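Local atomic coordinates of uncharacterized protein MJ1480 (Methanocaldococcus jannaschii, PDB entry 3MGJ), a protein that probably converts ornithine to proline with release of ammonia, using NAD as cofactor, this chain being its N-terminal domain. Residues M1-E5 / D89-P93; K24-M28 / I64-L68; D31-F37 / Y48-I54. All coordinates share one frame; numbering follows the deposited sequence.

All three contacts belong to one ferredoxin-like domain, in which two helices pack on one face of a four-stranded antiparallel sheet. Interaction 3, partly buried and nearest the centre of the chain, pairs the edge strand 31-38 with strand 47-55 through antiparallel backbone hydrogen bonds interrupted by a beta bulge. Interaction 2, also partly buried, joins the two helices through apolar side chains, with one long salt bridge, Lys24 to Glu67. Interaction 1 is a surface contact that pins a loop after strand 78-83 to the start of strand 2-10. Interactions 1 and 3 reach neighbouring strands, where Arg4 O probably accepts from Val53 N. Interactions 2 and 3 meet where Leu65 and Ile25 pack on Val53 and Tyr32.

Interaction 1. Residues M1-E5 / D89-P93; sequences MFMRE and DMVLP
Met1 and Leu92 exchange two backbone hydrogen bonds. Leu92 N gives to Met1 O at 2.7 Å, and Met1 N gives to Leu92 O at 3.0 Å. Two residues on, Met3 N gives a hydrogen bond to Met90 O at 3.1 Å. The segments run antiparallel here, yet they make a single beta bridge, Phe2 with Val91. An Asx turn leads into it: Asp89 OD2 accepts from Val91 N and so shapes the loop just before the bridge.

The side chain of Met90, like Met1 and Met3 a selenomethionine, fills the angle between Phe2 and Met3. Met90 CB faces Phe2 CE1 at 3.8 Å on one hand and lies near Met3 O on the other. CG stays close to the same carbonyl oxygen. The chain then bends at both chi2 and chi3 (-58° and -81°). SE forms the corner, and Met90 CE turns back over Met3 O and reaches Met3 CB at 3.8 Å. The hooked shape keeps the whole side chain against the strand. The Phe2 and Met90 side chains cross at about a right angle. Val91 CG2 meets the edge of the Phe2 ring, 3.4 Å from Phe2 CD1.

A second apolar patch holds Leu92. Met3 CE touches Leu92 CG at 3.6 Å. Met1 runs beside Leu92, pointing the same way, and Met1 CE lies 3.9 Å from Leu92 CB.

The contact is at the surface, at the N-terminal end of strand 2-10. Across the strand from the loop, Phe2 bonds through its backbone to Gly55, the last residue of strand 47-55. Phe2 also packs on Glu58 and Val61 of helix 58-74, Met1 leans on Ile54 of strand 47-55, and Glu5 is already paired by its backbone with Leu83 of strand 78-83.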
loop_
_atom_site.group_PDB
_atom_site.type_symbol
_atom_site.label_atom_id
_atom_site.label_comp_id
_atom_site.label_asym_id
_atom_site.label_seq_id
_atom_site.Cartn_x
_atom_site.Cartn_y
_atom_site.Cartn_z
HETATM N N MSE A 1 13.685 14.631 -19.091
HETATM C CA MSE A 1 13.102 13.828 -18.020
HETATM C C MSE A 1 11.701 13.365 -18.384
HETATM O O MSE A 1 10.820 14.172 -18.650
HETATM C CB MSE A 1 13.055 14.616 -16.720
HETATM C CG MSE A 1 12.978 13.731 -15.495
HETATM SE SE MSE A 1 12.291 14.619 -13.868
HETATM C CE MSE A 1 10.378 14.224 -14.046
ATOM N N PHE A 2 11.485 12.060 -18.393
ATOM C CA PHE A 2 10.182 11.545 -18.759
ATOM C C PHE A 2 9.417 10.899 -17.584
ATOM O O PHE A 2 10.018 10.446 -16.613
ATOM C CB PHE A 2 10.319 10.594 -19.946
ATOM C CG PHE A 2 9.050 10.391 -20.689
ATOM C CD1 PHE A 2 8.525 11.406 -21.474
ATOM C CD2 PHE A 2 8.356 9.196 -20.587
ATOM C CE1 PHE A 2 7.327 11.224 -22.159
ATOM C CE2 PHE A 2 7.157 9.009 -21.262
ATOM C CZ PHE A 2 6.641 10.021 -22.048
HETATM N N MSE A 3 8.087 10.887 -17.679
HETATM C CA MSE A 3 7.233 10.216 -16.701
HETATM C C MSE A 3 6.108 9.450 -17.343
HETATM O O MSE A 3 5.431 9.970 -18.209
HETATM C CB MSE A 3 6.554 11.229 -15.798
HETATM C CG MSE A 3 7.464 12.233 -15.140
HETATM SE SE MSE A 3 6.348 13.617 -14.347
HETATM C CE MSE A 3 7.230 15.179 -15.145
ATOM N N ARG A 4 5.881 8.229 -16.889
ATOM C CA ARG A 4 4.633 7.555 -17.170
ATOM C C ARG A 4 4.085 6.984 -15.882
ATOM O O ARG A 4 4.823 6.740 -14.953
ATOM C CB ARG A 4 4.792 6.454 -18.221
ATOM C CG ARG A 4 3.446 5.938 -18.776
ATOM C CD ARG A 4 3.604 4.997 -19.984
ATOM N NE ARG A 4 3.671 5.685 -21.284
ATOM C CZ ARG A 4 4.778 5.835 -22.014
ATOM N NH1 ARG A 4 5.937 5.357 -21.582
ATOM N NH2 ARG A 4 4.725 6.462 -23.184
ATOM N N GLU A 5 2.780 6.777 -15.836
ATOM C CA GLU A 5 2.122 6.282 -14.643
ATOM C C GLU A 5 1.719 4.837 -14.859
ATOM O O GLU A 5 1.199 4.488 -15.911
ATOM C CB GLU A 5 0.894 7.134 -14.376
ATOM C CG GLU A 5 0.388 7.076 -12.963
ATOM C CD GLU A 5 -0.912 7.856 -12.783
ATOM O OE1 GLU A 5 -1.303 8.586 -13.730
ATOM O OE2 GLU A 5 -1.540 7.740 -11.697
ATOM N N ASP A 89 2.237 16.125 -23.167
ATOM C CA ASP A 89 3.631 16.317 -22.801
ATOM C C ASP A 89 3.920 15.778 -21.404
ATOM O O ASP A 89 3.454 16.335 -20.417
ATOM C CB ASP A 89 3.956 17.813 -22.871
ATOM C CG ASP A 89 5.417 18.120 -22.570
ATOM O OD1 ASP A 89 5.942 19.095 -23.148
ATOM O OD2 ASP A 89 6.037 17.404 -21.746
HETATM N N MSE A 90 4.697 14.701 -21.323
HETATM C CA MSE A 90 5.058 14.118 -20.036
HETATM C C MSE A 90 6.524 14.261 -19.732
HETATM O O MSE A 90 7.075 13.518 -18.926
HETATM C CB MSE A 90 4.633 12.659 -19.947
HETATM C CG MSE A 90 3.147 12.511 -19.722
HETATM SE SE MSE A 90 2.503 13.412 -18.091
HETATM C CE MSE A 90 3.017 11.995 -16.841
ATOM N N VAL A 91 7.140 15.250 -20.368
ATOM C CA VAL A 91 8.551 15.558 -20.169
ATOM C C VAL A 91 8.776 16.765 -19.255
ATOM O O VAL A 91 8.006 17.719 -19.261
ATOM C CB VAL A 91 9.251 15.759 -21.526
ATOM C CG1 VAL A 91 10.319 16.829 -21.436
ATOM C CG2 VAL A 91 9.840 14.456 -21.967
ATOM N N LEU A 92 9.825 16.694 -18.449
ATOM C CA LEU A 92 10.264 17.815 -17.634
ATOM C C LEU A 92 11.725 18.136 -17.954
ATOM O O LEU A 92 12.519 17.232 -18.193
ATOM C CB LEU A 92 10.148 17.440 -16.168
ATOM C CG LEU A 92 9.149 18.251 -15.361
ATOM C CD1 LEU A 92 9.619 18.321 -13.920
ATOM C CD2 LEU A 92 9.025 19.639 -15.960
ATOM N N PRO A 93 12.093 19.423 -17.955
ATOM C CA PRO A 93 13.492 19.772 -18.210
ATOM C C PRO A 93 14.307 19.812 -16.908
ATOM O O PRO A 93 13.722 19.747 -15.816
ATOM C CB PRO A 93 13.396 21.181 -18.809
ATOM C CG PRO A 93 11.928 21.596 -18.694
ATOM C CD PRO A 93 11.264 20.621 -17.781
#

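Interaction 2. Residues K24-M28 / I64-L68; sequences KILDM and ILNEL
Ile25 puts its CG1 branch into the hollow between Ile64 and Leu68, which lie one turn apart on the other helix. Ile25 CG1 is 4.1 Å from Leu68 CD2 and 4.2 Å from Ile64 CG2. Ile64 answers in kind. The Ile64 side chain wedges between Ile25 and Met28, with CG2 towards the first and Ile64 CG1 4.0 Å from Met28 SE. With CG1 anti to the carbonyl carbon (chi1 -61°), the two branches part to reach these two neighbours. Cutting Ile64 back to an alanine would probably open a gap between the helices and leave Met28 and Ile25 free to shift.

These are the two helices of the ferredoxin-like fold, side by side on the same face of the sheet. Ile25 and Ile64 both rest on Val53 of strand 47-55, in the sheet they pack on.

Farther from the sheet, Met28 SE bulges against Glu67 CG at 3.8 Å. The placement of Met28 CE is doubtful. Glu67 bends at chi2 (-76°), and Glu67 OE1 makes a long salt bridge to Lys24 NZ, 3.7 Å. Nearer the backbone, Lys24 CB lies 4.2 Å from Leu68 CD1. Met28 O accepts a hydrogen bond from His60 NE2.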
loop_
_atom_site.group_PDB
_atom_site.type_symbol
_atom_site.label_atom_id
_atom_site.label_comp_id
_atom_site.label_asym_id
_atom_site.label_seq_id
_atom_site.Cartn_x
_atom_site.Cartn_y
_atom_site.Cartn_z
ATOM N N LYS A 24 13.722 -2.343 -8.811
ATOM C CA LYS A 24 14.051 -2.433 -10.215
ATOM C C LYS A 24 14.177 -1.051 -10.830
ATOM O O LYS A 24 15.195 -0.736 -11.433
ATOM C CB LYS A 24 13.028 -3.283 -10.956
ATOM C CG LYS A 24 13.557 -3.849 -12.261
ATOM C CD LYS A 24 14.643 -4.909 -12.070
ATOM C CE LYS A 24 15.662 -4.867 -13.190
ATOM N NZ LYS A 24 16.209 -6.216 -13.522
ATOM N N ILE A 25 13.152 -0.225 -10.660
ATOM C CA ILE A 25 13.240 1.185 -11.013
ATOM C C ILE A 25 14.550 1.845 -10.522
ATOM O O ILE A 25 15.316 2.377 -11.332
ATOM C CB ILE A 25 12.014 1.966 -10.501
ATOM C CG1 ILE A 25 10.728 1.199 -10.821
ATOM C CG2 ILE A 25 11.976 3.356 -11.103
ATOM C CD1 ILE A 25 9.463 1.876 -10.327
ATOM N N LEU A 26 14.823 1.793 -9.217
ATOM C CA LEU A 26 16.069 2.374 -8.687
ATOM C C LEU A 26 17.328 1.780 -9.322
ATOM O O LEU A 26 18.142 2.527 -9.871
ATOM C CB LEU A 26 16.137 2.316 -7.158
ATOM C CG LEU A 26 15.045 3.100 -6.407
ATOM C CD1 LEU A 26 14.954 2.693 -4.950
ATOM C CD2 LEU A 26 15.239 4.584 -6.512
ATOM N N ASP A 27 17.492 0.457 -9.274
ATOM C CA ASP A 27 18.570 -0.194 -10.036
ATOM C C ASP A 27 18.789 0.413 -11.441
ATOM O O ASP A 27 19.922 0.634 -11.856
ATOM C CB ASP A 27 18.310 -1.695 -10.207
ATOM C CG ASP A 27 18.560 -2.501 -8.938
ATOM O OD1 ASP A 27 19.081 -1.944 -7.928
ATOM O OD2 ASP A 27 18.221 -3.712 -8.974
HETATM N N MSE A 28 17.715 0.661 -12.184
HETATM C CA MSE A 28 17.879 1.119 -13.554
HETATM C C MSE A 28 18.066 2.625 -13.680
HETATM O O MSE A 28 18.166 3.144 -14.784
HETATM C CB MSE A 28 16.711 0.679 -14.409
HETATM C CG MSE A 28 16.437 -0.799 -14.354
HETATM SE SE MSE A 28 15.189 -1.334 -15.766
HETATM C CE MSE A 28 13.902 -2.138 -14.593
ATOM N N ILE A 64 12.284 0.667 -18.575
ATOM C CA ILE A 64 11.914 0.346 -17.211
ATOM C C ILE A 64 10.524 -0.218 -17.198
ATOM O O ILE A 64 10.285 -1.299 -16.705
ATOM C CB ILE A 64 11.965 1.588 -16.309
ATOM C CG1 ILE A 64 13.389 2.151 -16.273
ATOM C CG2 ILE A 64 11.504 1.240 -14.916
ATOM C CD1 ILE A 64 13.552 3.408 -15.468
ATOM N N LEU A 65 9.598 0.515 -17.780
ATOM C CA LEU A 65 8.236 0.023 -17.885
ATOM C C LEU A 65 8.125 -1.390 -18.449
ATOM O O LEU A 65 7.290 -2.156 -17.995
ATOM C CB LEU A 65 7.369 0.995 -18.680
ATOM C CG LEU A 65 7.188 2.358 -18.023
ATOM C CD1 LEU A 65 5.966 2.963 -18.604
ATOM C CD2 LEU A 65 7.019 2.229 -16.537
ATOM N N ASN A 66 8.956 -1.737 -19.426
ATOM C CA ASN A 66 8.924 -3.084 -19.992
ATOM C C ASN A 66 9.411 -4.183 -19.042
ATOM O O ASN A 66 8.817 -5.256 -18.968
ATOM C CB ASN A 66 9.646 -3.134 -21.335
ATOM C CG ASN A 66 8.872 -2.397 -22.439
ATOM O OD1 ASN A 66 9.405 -2.114 -23.516
ATOM N ND2 ASN A 66 7.606 -2.072 -22.161
ATOM N N GLU A 67 10.478 -3.906 -18.307
ATOM C CA GLU A 67 10.874 -4.742 -17.187
ATOM C C GLU A 67 9.760 -4.919 -16.149
ATOM O O GLU A 67 9.547 -6.024 -15.629
ATOM C CB GLU A 67 12.064 -4.107 -16.500
ATOM C CG GLU A 67 13.346 -4.278 -17.257
ATOM C CD GLU A 67 13.877 -5.671 -17.106
ATOM O OE1 GLU A 67 13.589 -6.297 -16.062
ATOM O OE2 GLU A 67 14.567 -6.142 -18.030
ATOM N N LEU A 68 9.074 -3.824 -15.833
ATOM C CA LEU A 68 7.989 -3.849 -14.862
ATOM C C LEU A 68 6.813 -4.614 -15.430
ATOM O O LEU A 68 6.044 -5.234 -14.695
ATOM C CB LEU A 68 7.554 -2.427 -14.511
ATOM C CG LEU A 68 8.140 -1.689 -13.314
ATOM C CD1 LEU A 68 9.508 -2.202 -12.913
ATOM C CD2 LEU A 68 8.185 -0.236 -13.661
#

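Interaction 3. Residues D31-F37 / Y48-I54; sequences DYKVLEF and YAKILVI
Glu36 and Lys50 form a salt bridge across a beta hairpin. Lys50 NZ meets Glu36 OE1 at 3.1 Å, from well above the carboxylate plane. As paired residues both lie on one face of the sheet. CG anti to the carbonyl carbon in each (chi1 -56° and -65°) lets the chains run side by side, pointing the same way. NZ also has a weak, long ion pair with Glu7 of strand 2-10.

The same backbone pair marks a classic beta bulge. Leu35 and Glu36 both face Lys50. Lys50 O accepts from Leu35 N at 2.7 Å and weakly from Glu36 N. Lys50 N returns a bond to Glu36 O. Beyond the bulge the antiparallel pairing is regular. Asp31 with Ile54 and Lys33 with Leu52 each exchange two backbone bonds, with Ile54 N to Asp31 O at 2.7 Å.

Packing follows the two faces. On the face with the salt bridge, Leu35 CD1 touches Leu52 CB at 4.2 Å. On the helical face, Tyr32 CB lies 3.9 Å from Ile51 CG2, while the Tyr32 ring stacks with Phe22 of helix 17-27. Val34 CG2 touches Ile51 CG1 more loosely, at 4.4 Å.

Phe37 lies near the hairpin turn and stacks on Phe37 of the second subunit, so this edge strand takes part in the dimer contact. Within the hairpin, Phe37 CD2 is 3.9 Å from Ala49 CB, and Tyr48 O sits 4.0 Å above the plane of the Phe37 ring, offset toward the rim.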
loop_
_atom_site.group_PDB
_atom_site.type_symbol
_atom_site.label_atom_id
_atom_site.label_comp_id
_atom_site.label_asym_id
_atom_site.label_seq_id
_atom_site.Cartn_x
_atom_site.Cartn_y
_atom_site.Cartn_z
ATOM N N ASP A 31 13.399 7.005 -10.680
ATOM C CA ASP A 31 12.792 7.194 -9.368
ATOM C C ASP A 31 11.307 6.958 -9.523
ATOM O O ASP A 31 10.789 6.988 -10.628
ATOM C CB ASP A 31 13.041 8.598 -8.807
ATOM C CG ASP A 31 13.278 8.588 -7.302
ATOM O OD1 ASP A 31 12.390 8.148 -6.542
ATOM O OD2 ASP A 31 14.372 9.007 -6.871
ATOM N N TYR A 32 10.630 6.716 -8.413
ATOM C CA TYR A 32 9.207 6.473 -8.432
ATOM C C TYR A 32 8.574 7.284 -7.324
ATOM O O TYR A 32 9.239 7.730 -6.386
ATOM C CB TYR A 32 8.932 4.999 -8.157
ATOM C CG TYR A 32 9.410 4.606 -6.773
ATOM C CD1 TYR A 32 8.579 4.742 -5.650
ATOM C CD2 TYR A 32 10.708 4.146 -6.575
ATOM C CE1 TYR A 32 9.019 4.404 -4.398
ATOM C CE2 TYR A 32 11.154 3.806 -5.309
ATOM C CZ TYR A 32 10.308 3.936 -4.236
ATOM O OH TYR A 32 10.770 3.592 -2.996
ATOM N N LYS A 33 7.266 7.437 -7.428
ATOM C CA LYS A 33 6.479 8.027 -6.377
ATOM C C LYS A 33 5.132 7.349 -6.395
ATOM O O LYS A 33 4.470 7.302 -7.424
ATOM C CB LYS A 33 6.314 9.506 -6.626
ATOM C CG LYS A 33 5.238 10.137 -5.804
ATOM C CD LYS A 33 5.802 11.056 -4.741
ATOM C CE LYS A 33 4.696 11.899 -4.168
ATOM N NZ LYS A 33 5.024 12.364 -2.814
ATOM N N VAL A 34 4.735 6.804 -5.257
ATOM C CA VAL A 34 3.423 6.202 -5.140
ATOM C C VAL A 34 2.365 7.300 -5.056
ATOM O O VAL A 34 2.416 8.145 -4.175
ATOM C CB VAL A 34 3.358 5.293 -3.913
ATOM C CG1 VAL A 34 2.058 4.510 -3.894
ATOM C CG2 VAL A 34 4.554 4.364 -3.913
ATOM N N LEU A 35 1.417 7.280 -5.984
ATOM C CA LEU A 35 0.422 8.336 -6.120
ATOM C C LEU A 35 -0.844 8.017 -5.381
ATOM O O LEU A 35 -1.378 8.850 -4.664
ATOM C CB LEU A 35 0.068 8.555 -7.590
ATOM C CG LEU A 35 1.117 9.226 -8.474
ATOM C CD1 LEU A 35 0.569 9.370 -9.863
ATOM C CD2 LEU A 35 1.527 10.566 -7.915
ATOM N N GLU A 36 -1.341 6.809 -5.596
ATOM C CA GLU A 36 -2.561 6.345 -4.953
ATOM C C GLU A 36 -2.398 4.931 -4.420
ATOM O O GLU A 36 -1.558 4.169 -4.874
ATOM C CB GLU A 36 -3.740 6.400 -5.928
ATOM C CG GLU A 36 -3.933 7.778 -6.513
ATOM C CD GLU A 36 -5.238 7.932 -7.255
ATOM O OE1 GLU A 36 -6.013 6.949 -7.343
ATOM O OE2 GLU A 36 -5.485 9.054 -7.744
ATOM N N PHE A 37 -3.218 4.589 -3.444
ATOM C CA PHE A 37 -3.270 3.228 -2.968
ATOM C C PHE A 37 -4.666 2.934 -2.450
ATOM O O PHE A 37 -5.117 3.568 -1.512
ATOM C CB PHE A 37 -2.246 3.003 -1.869
ATOM C CG PHE A 37 -1.942 1.574 -1.642
ATOM C CD1 PHE A 37 -2.858 0.748 -1.019
ATOM C CD2 PHE A 37 -0.763 1.035 -2.083
ATOM C CE1 PHE A 37 -2.601 -0.599 -0.821
ATOM C CE2 PHE A 37 -0.492 -0.312 -1.884
ATOM C CZ PHE A 37 -1.419 -1.130 -1.244
ATOM N N TYR A 48 -5.233 -1.797 -5.355
ATOM C CA TYR A 48 -4.463 -1.272 -6.464
ATOM C C TYR A 48 -3.538 -0.154 -6.025
ATOM O O TYR A 48 -3.804 0.542 -5.059
ATOM C CB TYR A 48 -5.357 -0.872 -7.653
ATOM C CG TYR A 48 -6.166 0.387 -7.482
ATOM C CD1 TYR A 48 -5.557 1.641 -7.500
ATOM C CD2 TYR A 48 -7.547 0.336 -7.345
ATOM C CE1 TYR A 48 -6.296 2.807 -7.357
ATOM C CE2 TYR A 48 -8.304 1.511 -7.203
ATOM C CZ TYR A 48 -7.665 2.735 -7.206
ATOM O OH TYR A 48 -8.390 3.894 -7.065
ATOM N N ALA A 49 -2.424 -0.023 -6.717
ATOM C CA ALA A 49 -1.500 1.055 -6.463
ATOM C C ALA A 49 -1.197 1.772 -7.771
ATOM O O ALA A 49 -0.977 1.138 -8.791
ATOM C CB ALA A 49 -0.241 0.496 -5.863
ATOM N N LYS A 50 -1.214 3.096 -7.749
ATOM C CA LYS A 50 -0.694 3.867 -8.865
ATOM C C LYS A 50 0.682 4.433 -8.508
ATOM O O LYS A 50 0.865 5.063 -7.484
ATOM C CB LYS A 50 -1.633 4.998 -9.252
ATOM C CG LYS A 50 -2.957 4.572 -9.773
ATOM C CD LYS A 50 -3.705 5.787 -10.257
ATOM C CE LYS A 50 -4.993 5.406 -10.968
ATOM N NZ LYS A 50 -6.200 5.602 -10.131
ATOM N N ILE A 51 1.646 4.188 -9.374
ATOM C CA ILE A 51 3.010 4.596 -9.166
ATOM C C ILE A 51 3.451 5.334 -10.404
ATOM O O ILE A 51 3.249 4.857 -11.517
ATOM C CB ILE A 51 3.912 3.376 -9.027
ATOM C CG1 ILE A 51 3.492 2.557 -7.814
ATOM C CG2 ILE A 51 5.361 3.786 -8.974
ATOM C CD1 ILE A 51 3.919 1.132 -7.884
ATOM N N LEU A 52 4.038 6.505 -10.187
ATOM C CA LEU A 52 4.677 7.293 -11.224
ATOM C C LEU A 52 6.138 6.881 -11.340
ATOM O O LEU A 52 6.843 6.794 -10.341
ATOM C CB LEU A 52 4.598 8.751 -10.827
ATOM C CG LEU A 52 4.951 9.870 -11.788
ATOM C CD1 LEU A 52 3.830 10.063 -12.779
ATOM C CD2 LEU A 52 5.157 11.118 -10.949
ATOM N N VAL A 53 6.581 6.614 -12.565
ATOM C CA VAL A 53 7.943 6.176 -12.837
ATOM C C VAL A 53 8.650 7.293 -13.556
ATOM O O VAL A 53 8.113 7.867 -14.479
ATOM C CB VAL A 53 7.957 4.929 -13.737
ATOM C CG1 VAL A 53 9.379 4.514 -14.049
ATOM C CG2 VAL A 53 7.232 3.802 -13.066
ATOM N N ILE A 54 9.854 7.616 -13.129
ATOM C CA ILE A 54 10.557 8.758 -13.679
ATOM C C ILE A 54 11.962 8.362 -14.131
ATOM O O ILE A 54 12.740 7.784 -13.378
ATOM C CB ILE A 54 10.684 9.860 -12.628
ATOM C CG1 ILE A 54 9.368 10.034 -11.870
ATOM C CG2 ILE A 54 11.116 11.134 -13.273
ATOM C CD1 ILE A 54 9.471 10.939 -10.675
#